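PDB 4FZX: exodeoxyribonuclease 10 from Escherichia coli, which degrades single- and double-stranded DNA from the 3' end as a distributive, magnesium-dependent exonuclease of the DEDDh family. Local coordinates for residues C[75-80]-C[91-96]; C[3-8]-C[17-22]; C[95-100]-C[160-165]. All blocks are in the same frame, centred on the assembly; numbering follows the deposited sequence.

Contact 1: C[75-80]-C[91-96]; sequences EWYVAH and EMPGEW. With nucleotides of chain A.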
loop_
_atom_site.group_PDB
_atom_site.type_symbol
_atom_site.label_atom_id
_atom_site.label_comp_id
_atom_site.label_asym_id
_atom_site.label_seq_id
_atom_site.Cartn_x
_atom_site.Cartn_y
_atom_site.Cartn_z
ATOM N N GLU C 75 28.314 -15.295 -14.333
ATOM C CA GLU C 75 27.299 -14.270 -14.598
ATOM C C GLU C 75 26.735 -13.647 -13.302
ATOM O O GLU C 75 26.283 -12.485 -13.291
ATOM C CB GLU C 75 26.166 -14.861 -15.442
ATOM C CG GLU C 75 26.649 -15.524 -16.756
ATOM C CD GLU C 75 27.088 -14.504 -17.804
ATOM O OE1 GLU C 75 28.290 -14.137 -17.842
ATOM O OE2 GLU C 75 26.221 -14.054 -18.580
ATOM N N TRP C 76 26.795 -14.422 -12.218
ATOM C CA TRP C 76 26.157 -14.068 -10.957
ATOM C C TRP C 76 27.140 -14.161 -9.793
ATOM O O TRP C 76 27.745 -15.211 -9.552
ATOM C CB TRP C 76 24.972 -14.994 -10.683
ATOM C CG TRP C 76 24.005 -15.088 -11.814
ATOM C CD1 TRP C 76 23.793 -16.170 -12.625
ATOM C CD2 TRP C 76 23.083 -14.079 -12.241
ATOM N NE1 TRP C 76 22.826 -15.881 -13.552
ATOM C CE2 TRP C 76 22.375 -14.603 -13.343
ATOM C CE3 TRP C 76 22.836 -12.761 -11.846
ATOM C CZ2 TRP C 76 21.395 -13.868 -14.026
ATOM C CZ3 TRP C 76 21.864 -12.032 -12.527
ATOM C CH2 TRP C 76 21.157 -12.588 -13.601
ATOM N N TYR C 77 27.308 -13.059 -9.081
ATOM C CA TYR C 77 28.069 -13.083 -7.837
ATOM C C TYR C 77 27.125 -12.837 -6.681
ATOM O O TYR C 77 26.261 -11.946 -6.752
ATOM C CB TYR C 77 29.162 -12.025 -7.860
ATOM C CG TYR C 77 30.242 -12.360 -8.836
ATOM C CD1 TYR C 77 31.338 -13.114 -8.445
ATOM C CD2 TYR C 77 30.117 -12.023 -10.181
ATOM C CE1 TYR C 77 32.284 -13.521 -9.366
ATOM C CE2 TYR C 77 31.064 -12.413 -11.105
ATOM C CZ TYR C 77 32.134 -13.182 -10.697
ATOM O OH TYR C 77 33.106 -13.528 -11.599
ATOM N N VAL C 78 27.235 -13.682 -5.663
ATOM C CA VAL C 78 26.305 -13.668 -4.543
ATOM C C VAL C 78 27.107 -13.345 -3.271
ATOM O O VAL C 78 28.191 -13.893 -3.052
ATOM C CB VAL C 78 25.591 -15.047 -4.370
ATOM C CG1 VAL C 78 24.609 -15.008 -3.207
ATOM C CG2 VAL C 78 24.858 -15.472 -5.674
ATOM N N ALA C 79 26.597 -12.437 -2.455
ATOM C CA ALA C 79 27.251 -12.127 -1.200
ATOM C C ALA C 79 26.218 -11.731 -0.179
ATOM O O ALA C 79 25.133 -11.283 -0.538
ATOM C CB ALA C 79 28.291 -11.015 -1.383
ATOM N N HIS C 80 26.540 -11.924 1.101
ATOM C CA HIS C 80 25.646 -11.491 2.157
ATOM C C HIS C 80 25.884 -10.033 2.523
ATOM O O HIS C 80 26.886 -9.695 3.141
ATOM C CB HIS C 80 25.756 -12.397 3.379
ATOM C CG HIS C 80 24.632 -12.215 4.354
ATOM N ND1 HIS C 80 23.386 -12.766 4.153
ATOM C CD2 HIS C 80 24.520 -11.416 5.445
ATOM C CE1 HIS C 80 22.575 -12.372 5.118
ATOM N NE2 HIS C 80 23.231 -11.530 5.899
ATOM N N GLU C 91 36.216 -4.112 -9.522
ATOM C CA GLU C 91 35.014 -4.360 -10.318
ATOM C C GLU C 91 34.926 -5.815 -10.782
ATOM O O GLU C 91 35.880 -6.345 -11.326
ATOM C CB GLU C 91 34.962 -3.419 -11.529
ATOM C CG GLU C 91 33.695 -3.578 -12.371
ATOM C CD GLU C 91 33.573 -2.520 -13.472
ATOM O OE1 GLU C 91 33.461 -2.901 -14.662
ATOM O OE2 GLU C 91 33.584 -1.312 -13.145
HETATM N N MSE C 92 33.769 -6.439 -10.585
HETATM C CA MSE C 92 33.545 -7.827 -11.019
HETATM C C MSE C 92 32.705 -7.867 -12.306
HETATM O O MSE C 92 31.897 -6.962 -12.545
HETATM C CB MSE C 92 32.841 -8.631 -9.913
HETATM C CG MSE C 92 33.577 -8.648 -8.577
HETATM SE SE MSE C 92 35.374 -9.392 -8.759
HETATM C CE MSE C 92 34.907 -11.231 -9.160
ATOM N N PRO C 93 32.896 -8.919 -13.131
ATOM C CA PRO C 93 32.301 -9.006 -14.470
ATOM C C PRO C 93 30.830 -9.421 -14.508
ATOM O O PRO C 93 30.280 -9.584 -15.585
ATOM C CB PRO C 93 33.140 -10.091 -15.158
ATOM C CG PRO C 93 33.687 -10.897 -14.059
ATOM C CD PRO C 93 33.960 -9.918 -12.955
ATOM N N GLY C 94 30.205 -9.640 -13.365
ATOM C CA GLY C 94 28.859 -10.226 -13.378
ATOM C C GLY C 94 27.798 -9.315 -12.806
ATOM O O GLY C 94 27.953 -8.101 -12.794
ATOM N N GLU C 95 26.705 -9.904 -12.349
ATOM C CA GLU C 95 25.658 -9.163 -11.649
ATOM C C GLU C 95 25.587 -9.659 -10.194
ATOM O O GLU C 95 25.842 -10.826 -9.916
ATOM C CB GLU C 95 24.308 -9.380 -12.351
ATOM C CG GLU C 95 23.368 -8.184 -12.311
ATOM C CD GLU C 95 23.777 -7.074 -13.282
ATOM O OE1 GLU C 95 23.426 -5.903 -13.023
ATOM O OE2 GLU C 95 24.464 -7.371 -14.288
ATOM N N TRP C 96 25.256 -8.764 -9.274
ATOM C CA TRP C 96 25.293 -9.090 -7.864
ATOM C C TRP C 96 23.937 -9.529 -7.345
ATOM O O TRP C 96 22.888 -8.986 -7.728
ATOM C CB TRP C 96 25.812 -7.918 -7.041
ATOM C CG TRP C 96 27.278 -7.717 -7.150
ATOM C CD1 TRP C 96 27.929 -6.876 -8.014
ATOM C CD2 TRP C 96 28.300 -8.356 -6.365
ATOM N NE1 TRP C 96 29.286 -6.949 -7.809
ATOM C CE2 TRP C 96 29.543 -7.871 -6.824
ATOM C CE3 TRP C 96 28.284 -9.300 -5.327
ATOM C CZ2 TRP C 96 30.756 -8.272 -6.260
ATOM C CZ3 TRP C 96 29.494 -9.722 -4.789
ATOM C CH2 TRP C 96 30.709 -9.191 -5.237
ATOM P P DA A 16 26.411 -9.107 8.987
ATOM O OP1 DA A 16 26.338 -10.496 8.491
ATOM O OP2 DA A 16 26.744 -8.771 10.401
ATOM O "O5'" DA A 16 27.418 -8.305 8.028
ATOM C "C5'" DA A 16 27.372 -8.470 6.625
ATOM C "C4'" DA A 16 28.513 -7.698 5.969
ATOM O "O4'" DA A 16 28.162 -6.285 5.932
ATOM C "C3'" DA A 16 29.851 -7.765 6.717
ATOM O "O3'" DA A 16 30.648 -8.873 6.230
ATOM C "C2'" DA A 16 30.485 -6.408 6.394
ATOM C "C1'" DA A 16 29.268 -5.497 6.284
ATOM N N9 DA A 16 28.993 -4.827 7.533
ATOM C C8 DA A 16 28.861 -5.387 8.761
ATOM N N7 DA A 16 28.711 -4.511 9.721
ATOM C C5 DA A 16 28.740 -3.302 9.067
ATOM C C6 DA A 16 28.655 -1.986 9.536
ATOM N N6 DA A 16 28.482 -1.672 10.823
ATOM N N1 DA A 16 28.769 -1.005 8.627
ATOM C C2 DA A 16 28.957 -1.335 7.336
ATOM N N3 DA A 16 29.067 -2.542 6.775
ATOM C C4 DA A 16 28.939 -3.481 7.720
#
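The ring of Tyr77 meets Met92, modelled as selenomethionine, whose chain bends twice to bring CE within 3.5 Å of Tyr77 CE1. Met92 SE stands above the same ring, 5.5 Å from its centroid and 19° off the normal, a rather distant Met-aromatic contact. Tyr77 CG lies anti to the carbonyl carbon (chi1 -69°), which brings the ring in beside residues 92-94. Pro93 closes in at the phenol end, with CG 3.6 Å from Tyr77 OH, while the CA of Gly94 meets the ring edge in its plane, leaving little room for a side chain at Gly94. Behind the ring, Tyr77 CB sits over the six-membered ring of Trp96, 3.9 Å from its centroid, in a CH-pi contact, and Ala79 CB touches the edge of that indole at CZ3 (3.8 Å). On the reverse face of the sheet, CZ3 of Trp76 rests against Glu95 CB at 3.6 Å; the Glu95 chain then bends at chi2 and carries its carboxylate off from the indole. Two backbone bonds set the parallel register: Glu95 N to Glu75 O and Tyr77 N to Glu95 O, each 2.8 Å. Outside the pair, Tyr77 OH bonds Tyr71 O. The two strands bracket helix 82-88 in a beta-alpha-beta crossover; Trp96 packs on that helix, whereas Trp76 faces helix 158-165 across the sheet.

Contact 2: C[3-8]-C[17-22]; sequences RIIDTE and VEIASV. With NA (sodium ion), chain G; NA (sodium ion), chain E; nucleotides of chain A.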
loop_
_atom_site.group_PDB
_atom_site.type_symbol
_atom_site.label_atom_id
_atom_site.label_comp_id
_atom_site.label_asym_id
_atom_site.label_seq_id
_atom_site.Cartn_x
_atom_site.Cartn_y
_atom_site.Cartn_z
ATOM N N ARG C 3 28.054 -17.836 -8.196
ATOM C CA ARG C 3 29.300 -17.828 -7.458
ATOM C C ARG C 3 29.159 -17.022 -6.166
ATOM O O ARG C 3 28.878 -15.830 -6.199
ATOM C CB ARG C 3 30.426 -17.277 -8.313
ATOM C CG ARG C 3 31.761 -17.257 -7.626
ATOM C CD ARG C 3 32.868 -17.259 -8.637
ATOM N NE ARG C 3 32.914 -18.538 -9.335
ATOM C CZ ARG C 3 33.608 -18.765 -10.445
ATOM N NH1 ARG C 3 34.319 -17.787 -11.009
ATOM N NH2 ARG C 3 33.611 -19.982 -10.978
ATOM N N ILE C 4 29.259 -17.711 -5.037
ATOM C CA ILE C 4 29.176 -17.059 -3.749
ATOM C C ILE C 4 30.557 -16.540 -3.411
ATOM O O ILE C 4 31.538 -17.255 -3.589
ATOM C CB ILE C 4 28.697 -18.040 -2.633
ATOM C CG1 ILE C 4 27.223 -18.400 -2.832
ATOM C CG2 ILE C 4 28.935 -17.435 -1.235
ATOM C CD1 ILE C 4 26.929 -19.075 -4.179
ATOM N N ILE C 5 30.625 -15.273 -2.999
ATOM C CA ILE C 5 31.886 -14.592 -2.694
ATOM C C ILE C 5 31.871 -14.112 -1.243
ATOM O O ILE C 5 30.860 -13.597 -0.762
ATOM C CB ILE C 5 32.091 -13.327 -3.593
ATOM C CG1 ILE C 5 32.509 -13.720 -5.000
ATOM C CG2 ILE C 5 33.207 -12.429 -3.016
ATOM C CD1 ILE C 5 33.996 -13.538 -5.244
ATOM N N ASP C 6 33.016 -14.214 -0.574
ATOM C CA ASP C 6 33.219 -13.521 0.690
ATOM C C ASP C 6 34.621 -12.944 0.789
ATOM O O ASP C 6 35.581 -13.517 0.273
ATOM C CB ASP C 6 32.940 -14.441 1.886
ATOM C CG ASP C 6 33.008 -13.702 3.227
ATOM O OD1 ASP C 6 32.066 -12.956 3.557
ATOM O OD2 ASP C 6 33.997 -13.876 3.961
ATOM N N THR C 7 34.724 -11.855 1.545
ATOM C CA THR C 7 35.936 -11.064 1.664
ATOM C C THR C 7 36.109 -10.690 3.147
ATOM O O THR C 7 35.221 -10.118 3.743
ATOM C CB THR C 7 35.780 -9.740 0.858
ATOM O OG1 THR C 7 35.710 -10.037 -0.543
ATOM C CG2 THR C 7 36.932 -8.840 1.099
ATOM N N GLU C 8 37.247 -11.005 3.738
ATOM C CA GLU C 8 37.603 -10.404 5.014
ATOM C C GLU C 8 38.592 -9.268 4.772
ATOM O O GLU C 8 39.405 -9.339 3.856
ATOM C CB GLU C 8 38.197 -11.444 5.972
ATOM C CG GLU C 8 37.362 -12.723 6.138
ATOM C CD GLU C 8 35.961 -12.462 6.700
ATOM O OE1 GLU C 8 35.805 -11.609 7.607
ATOM O OE2 GLU C 8 35.012 -13.131 6.242
ATOM N N VAL C 17 42.226 -8.895 3.156
ATOM C CA VAL C 17 43.170 -9.848 3.740
ATOM C C VAL C 17 42.844 -11.277 3.362
ATOM O O VAL C 17 43.709 -12.154 3.427
ATOM C CB VAL C 17 43.276 -9.719 5.284
ATOM C CG1 VAL C 17 43.794 -8.336 5.654
ATOM C CG2 VAL C 17 41.918 -9.961 5.950
ATOM N N GLU C 18 41.604 -11.512 2.942
ATOM C CA GLU C 18 41.207 -12.824 2.441
ATOM C C GLU C 18 40.035 -12.699 1.461
ATOM O O GLU C 18 39.124 -11.908 1.662
ATOM C CB GLU C 18 40.810 -13.750 3.607
ATOM C CG GLU C 18 40.921 -15.249 3.288
ATOM C CD GLU C 18 40.658 -16.155 4.493
ATOM O OE1 GLU C 18 39.965 -15.726 5.448
ATOM O OE2 GLU C 18 41.102 -17.328 4.462
ATOM N N ILE C 19 40.020 -13.554 0.450
ATOM C CA ILE C 19 38.850 -13.705 -0.386
ATOM C C ILE C 19 38.629 -15.185 -0.664
ATOM O O ILE C 19 39.586 -15.989 -0.665
ATOM C CB ILE C 19 39.031 -12.968 -1.713
ATOM C CG1 ILE C 19 37.723 -12.971 -2.512
ATOM C CG2 ILE C 19 40.189 -13.603 -2.525
ATOM C CD1 ILE C 19 37.753 -12.057 -3.760
ATOM N N ALA C 20 37.382 -15.543 -0.930
ATOM C CA ALA C 20 37.029 -16.930 -1.201
ATOM C C ALA C 20 35.726 -16.989 -1.989
ATOM O O ALA C 20 34.961 -16.012 -2.008
ATOM C CB ALA C 20 36.886 -17.692 0.100
ATOM N N SER C 21 35.458 -18.142 -2.607
ATOM C CA SER C 21 34.167 -18.386 -3.248
ATOM C C SER C 21 33.803 -19.873 -3.321
ATOM O O SER C 21 34.671 -20.746 -3.279
ATOM C CB SER C 21 34.118 -17.760 -4.656
ATOM O OG SER C 21 34.894 -18.494 -5.583
ATOM N N VAL C 22 32.507 -20.146 -3.445
ATOM C CA VAL C 22 32.041 -21.446 -3.893
ATOM C C VAL C 22 31.002 -21.241 -4.984
ATOM O O VAL C 22 30.442 -20.143 -5.131
ATOM C CB VAL C 22 31.414 -22.241 -2.742
ATOM C CG1 VAL C 22 32.488 -22.716 -1.775
ATOM C CG2 VAL C 22 30.365 -21.388 -2.019
HETATM NA NA NA G . 32.775 -13.091 6.470
HETATM NA NA NA E . 31.014 -10.876 4.211
ATOM P P DG A 17 31.531 -9.746 7.217
ATOM O OP1 DG A 17 32.058 -10.886 6.443
ATOM O OP2 DG A 17 30.765 -10.022 8.447
ATOM O "O5'" DG A 17 32.705 -8.736 7.559
ATOM C "C5'" DG A 17 33.613 -8.367 6.541
ATOM C "C4'" DG A 17 34.834 -7.668 7.099
ATOM O "O4'" DG A 17 34.436 -6.368 7.551
ATOM C "C3'" DG A 17 35.514 -8.319 8.297
ATOM O "O3'" DG A 17 36.465 -9.253 7.818
ATOM C "C2'" DG A 17 36.202 -7.129 8.966
ATOM C "C1'" DG A 17 35.238 -5.990 8.652
ATOM N N9 DG A 17 34.303 -5.733 9.722
ATOM C C8 DG A 17 33.096 -6.358 9.918
ATOM N N7 DG A 17 32.463 -5.919 10.961
ATOM C C5 DG A 17 33.304 -4.931 11.464
ATOM C C6 DG A 17 33.132 -4.100 12.583
ATOM O O6 DG A 17 32.156 -4.075 13.347
ATOM N N1 DG A 17 34.222 -3.245 12.765
ATOM C C2 DG A 17 35.340 -3.199 11.942
ATOM N N2 DG A 17 36.306 -2.311 12.269
ATOM N N3 DG A 17 35.511 -3.992 10.887
ATOM C C4 DG A 17 34.451 -4.821 10.723
HETATM O O HOH W 1 32.607 -9.932 3.103
HETATM O O HOH W 2 33.379 -12.111 8.801
HETATM O O HOH W 3 29.588 -12.575 5.409
HETATM O O HOH W 4 29.450 -10.292 2.576
#
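Glu8 and Glu18 lie side by side and point the same way from one face of the hairpin, their carboxylate planes turned 78° apart. Between the two side chains the nearest approach is Glu8 CG to Glu18 OE1, 4.0 Å, and the two acids serve different partners: Glu18 is held by Arg135 and the backbone N of Ala136, while Glu8 divides its oxygens between the DNA end and an ion. Glu8 and Asp6, on the same face, converge instead. Asp6 CG is anti to the backbone N (chi1 -174°), and the carboxylate spans two sodium ions, with OD1 2.4 Å from the chain E ion and OD2 a longer 2.9 Å from the chain G ion. Glu8 OE2 binds the latter ion at 2.2 Å, and Glu8 OE1 accepts a very short hydrogen bond, 2.5 Å, from O3' of DG17 of chain A. On the opposite face Ile5 and Ile19 meet loosely through their CD1 atoms, and Thr7 OG1, buried without a polar partner, lies 4.1 Å from Ile19 CG1. Back on the face of the acids, Ile4 CB abuts Val22 CG2 at 3.8 Å. The antiparallel ladder ends in a classic beta bulge, where Val17 N and Glu18 N both reach Glu8 O from the same side of its plane. OP1 of DG17 bridges the two sodium ions, and Asp139 completes the protein's metal site. With magnesium as the cofactor, this geometry is consistent with the two-metal-ion chemistry of DEDDh exonucleases: sodium probably marks the magnesium positions, and Asp6 and Glu8 probably hold the two ions on the phosphate oxygen at the bond to be cut.

Contact 3: C[95-100]-C[160-165]; sequences EWICTM and QMADIT. With nucleotides of chain A.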
loop_
_atom_site.group_PDB
_atom_site.type_symbol
_atom_site.label_atom_id
_atom_site.label_comp_id
_atom_site.label_asym_id
_atom_site.label_seq_id
_atom_site.Cartn_x
_atom_site.Cartn_y
_atom_site.Cartn_z
ATOM N N GLU C 95 26.705 -9.904 -12.349
ATOM C CA GLU C 95 25.658 -9.163 -11.649
ATOM C C GLU C 95 25.587 -9.659 -10.194
ATOM O O GLU C 95 25.842 -10.826 -9.916
ATOM C CB GLU C 95 24.308 -9.380 -12.351
ATOM C CG GLU C 95 23.368 -8.184 -12.311
ATOM C CD GLU C 95 23.777 -7.074 -13.282
ATOM O OE1 GLU C 95 23.426 -5.903 -13.023
ATOM O OE2 GLU C 95 24.464 -7.371 -14.288
ATOM N N TRP C 96 25.256 -8.764 -9.274
ATOM C CA TRP C 96 25.293 -9.090 -7.864
ATOM C C TRP C 96 23.937 -9.529 -7.345
ATOM O O TRP C 96 22.888 -8.986 -7.728
ATOM C CB TRP C 96 25.812 -7.918 -7.041
ATOM C CG TRP C 96 27.278 -7.717 -7.150
ATOM C CD1 TRP C 96 27.929 -6.876 -8.014
ATOM C CD2 TRP C 96 28.300 -8.356 -6.365
ATOM N NE1 TRP C 96 29.286 -6.949 -7.809
ATOM C CE2 TRP C 96 29.543 -7.871 -6.824
ATOM C CE3 TRP C 96 28.284 -9.300 -5.327
ATOM C CZ2 TRP C 96 30.756 -8.272 -6.260
ATOM C CZ3 TRP C 96 29.494 -9.722 -4.789
ATOM C CH2 TRP C 96 30.709 -9.191 -5.237
ATOM N N ILE C 97 23.968 -10.529 -6.474
ATOM C CA ILE C 97 22.799 -10.939 -5.720
ATOM C C ILE C 97 23.112 -10.840 -4.229
ATOM O O ILE C 97 24.196 -11.243 -3.780
ATOM C CB ILE C 97 22.375 -12.357 -6.097
ATOM C CG1 ILE C 97 21.750 -12.352 -7.501
ATOM C CG2 ILE C 97 21.403 -12.924 -5.078
ATOM C CD1 ILE C 97 21.683 -13.734 -8.161
ATOM N N CYS C 98 22.211 -10.211 -3.482
ATOM C CA CYS C 98 22.404 -10.051 -2.047
ATOM C C CYS C 98 21.486 -10.975 -1.247
ATOM O O CYS C 98 20.276 -10.849 -1.319
ATOM C CB CYS C 98 22.168 -8.601 -1.640
ATOM S SG CYS C 98 22.510 -8.307 0.102
ATOM N N THR C 99 22.059 -11.914 -0.499
ATOM C CA THR C 99 21.245 -12.821 0.313
ATOM C C THR C 99 20.616 -12.137 1.517
ATOM O O THR C 99 19.622 -12.617 2.063
ATOM C CB THR C 99 22.006 -14.057 0.771
ATOM O OG1 THR C 99 23.265 -13.680 1.351
ATOM C CG2 THR C 99 22.216 -15.018 -0.391
HETATM N N MSE C 100 21.146 -10.982 1.884
HETATM C CA MSE C 100 20.564 -10.207 2.965
HETATM C C MSE C 100 19.244 -9.594 2.546
HETATM O O MSE C 100 18.237 -9.716 3.240
HETATM C CB MSE C 100 21.523 -9.111 3.430
HETATM C CG MSE C 100 21.046 -8.403 4.679
HETATM SE SE MSE C 100 22.138 -6.829 5.087
HETATM C CE MSE C 100 23.621 -7.777 5.880
ATOM N N GLN C 160 15.227 -13.267 -10.888
ATOM C CA GLN C 160 14.305 -12.666 -9.931
ATOM C C GLN C 160 15.077 -12.127 -8.758
ATOM O O GLN C 160 14.789 -11.028 -8.251
ATOM C CB GLN C 160 13.299 -13.690 -9.443
ATOM C CG GLN C 160 12.185 -13.967 -10.413
ATOM C CD GLN C 160 11.320 -15.111 -9.947
ATOM O OE1 GLN C 160 11.744 -16.266 -9.959
ATOM N NE2 GLN C 160 10.120 -14.791 -9.478
HETATM N N MSE C 161 16.092 -12.882 -8.358
HETATM C CA MSE C 161 16.886 -12.554 -7.180
HETATM C C MSE C 161 17.724 -11.302 -7.407
HETATM O O MSE C 161 17.876 -10.476 -6.500
HETATM C CB MSE C 161 17.785 -13.738 -6.796
HETATM C CG MSE C 161 17.017 -14.882 -6.195
HETATM SE SE MSE C 161 18.156 -16.268 -5.461
HETATM C CE MSE C 161 18.623 -17.205 -7.139
ATOM N N ALA C 162 18.282 -11.185 -8.616
ATOM C CA ALA C 162 19.001 -9.989 -9.038
ATOM C C ALA C 162 18.084 -8.774 -9.064
ATOM O O ALA C 162 18.487 -7.679 -8.670
ATOM C CB ALA C 162 19.623 -10.205 -10.413
ATOM N N ASP C 163 16.837 -8.983 -9.490
ATOM C CA ASP C 163 15.854 -7.907 -9.545
ATOM C C ASP C 163 15.494 -7.403 -8.155
ATOM O O ASP C 163 15.489 -6.204 -7.907
ATOM C CB ASP C 163 14.584 -8.359 -10.277
ATOM C CG ASP C 163 14.823 -8.652 -11.756
ATOM O OD1 ASP C 163 15.761 -8.072 -12.358
ATOM O OD2 ASP C 163 14.040 -9.446 -12.332
ATOM N N ILE C 164 15.128 -8.327 -7.271
ATOM C CA ILE C 164 14.942 -8.021 -5.851
ATOM C C ILE C 164 16.171 -7.307 -5.245
ATOM O O ILE C 164 16.020 -6.381 -4.447
ATOM C CB ILE C 164 14.635 -9.316 -5.045
ATOM C CG1 ILE C 164 13.299 -9.915 -5.485
ATOM C CG2 ILE C 164 14.675 -9.058 -3.544
ATOM C CD1 ILE C 164 12.963 -11.243 -4.829
ATOM N N THR C 165 17.378 -7.767 -5.586
ATOM C CA THR C 165 18.603 -7.122 -5.102
ATOM C C THR C 165 18.672 -5.648 -5.546
ATOM O O THR C 165 19.175 -4.787 -4.817
ATOM C CB THR C 165 19.886 -7.870 -5.572
ATOM O OG1 THR C 165 19.945 -9.169 -4.967
ATOM C CG2 THR C 165 21.147 -7.088 -5.189
ATOM P P DG A 15 22.394 -6.358 12.676
ATOM O OP1 DG A 15 21.877 -7.681 13.054
ATOM O OP2 DG A 15 23.308 -5.652 13.600
ATOM O "O5'" DG A 15 23.123 -6.503 11.261
ATOM C "C5'" DG A 15 22.483 -7.210 10.207
ATOM C "C4'" DG A 15 23.205 -6.968 8.896
ATOM O "O4'" DG A 15 22.998 -5.604 8.442
ATOM C "C3'" DG A 15 24.713 -7.155 8.957
ATOM O "O3'" DG A 15 24.995 -8.498 8.634
ATOM C "C2'" DG A 15 25.214 -6.220 7.865
ATOM C "C1'" DG A 15 24.182 -5.097 7.861
ATOM N N9 DG A 15 24.582 -3.967 8.681
ATOM C C8 DG A 15 24.669 -3.950 10.049
ATOM N N7 DG A 15 25.017 -2.781 10.522
ATOM C C5 DG A 15 25.152 -1.981 9.395
ATOM C C6 DG A 15 25.524 -0.624 9.305
ATOM O O6 DG A 15 25.785 0.146 10.244
ATOM N N1 DG A 15 25.567 -0.180 7.978
ATOM C C2 DG A 15 25.269 -0.981 6.879
ATOM N N2 DG A 15 25.389 -0.404 5.663
ATOM N N3 DG A 15 24.929 -2.273 6.970
ATOM C C4 DG A 15 24.887 -2.692 8.254
#
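Helix 160-165 crosses strand 95-98 at 78°, with the segment axes 7.1 Å apart and Ile97 over Ala162 at the closest backbone approach. Thr165 carries the polar link. Its OG1 accepts the N-H of Cys98 at 2.9 Å in an almost straight bond (172°) and donates its own hydrogen to Met161 O, one turn back in the helix, in a hydrogen bond of 2.9 Å from OG1. Met161 O thus receives two donors, Thr165 N and Thr165 OG1, from opposite faces of its plane. The placement follows from chi1 of -66°: OG1 sits beside the helix backbone N, and the methyl CG2, on the other branch, rests 3.6 Å from Trp96 O and also faces Cys98 CB. Strand 95-98 is the outermost strand at this end of the mixed sheet of the RNase H-like fold, so the Cys98 N-H, turned away from strand 76-79, has no further strand to pair with, and the threonine hydroxyl takes that place. A valine at Thr165 would probably leave this N-H without its acceptor and strip Met161 O of one of its two donors. Alongside the hydroxyl, Ile97 supplies the apolar part: its CG1 lies 3.8 Å from Ala162 N, while CG2 and CD1 both lie against the CB of Met161, which is selenomethionine, each at 4.1 Å. Ala162 also packs on Trp76 of the neighbouring strand, and the rest of Met161 reaches Leu147 and Met151 of helix 136-154. Cys98, the last residue of the strand, is also the N-cap of helix 99-106, which carries Thr99, bonded to His80.

Overall arrangement
Contact 2 is the buried core of the fold, every touching residue being enclosed, whereas contacts 1 and 3 are only partly buried and lie toward the far edge of the same sheet. Strands 2-9 and 76-79 are neighbours, so contacts 1 and 2 join directly through backbone bonds between Val78 and residues Arg3 and Ile5; contacts 1 and 3 share strand 95-98. Contacts 2 and 3 do not touch, their centres being about 17 Å apart. The chemistry changes across the sheet: acidic groups, ions and DNA at the central hairpin, aromatic packing in the parallel pair, and a single threonine hydroxyl with aliphatic contacts where a helix covers the outer strand.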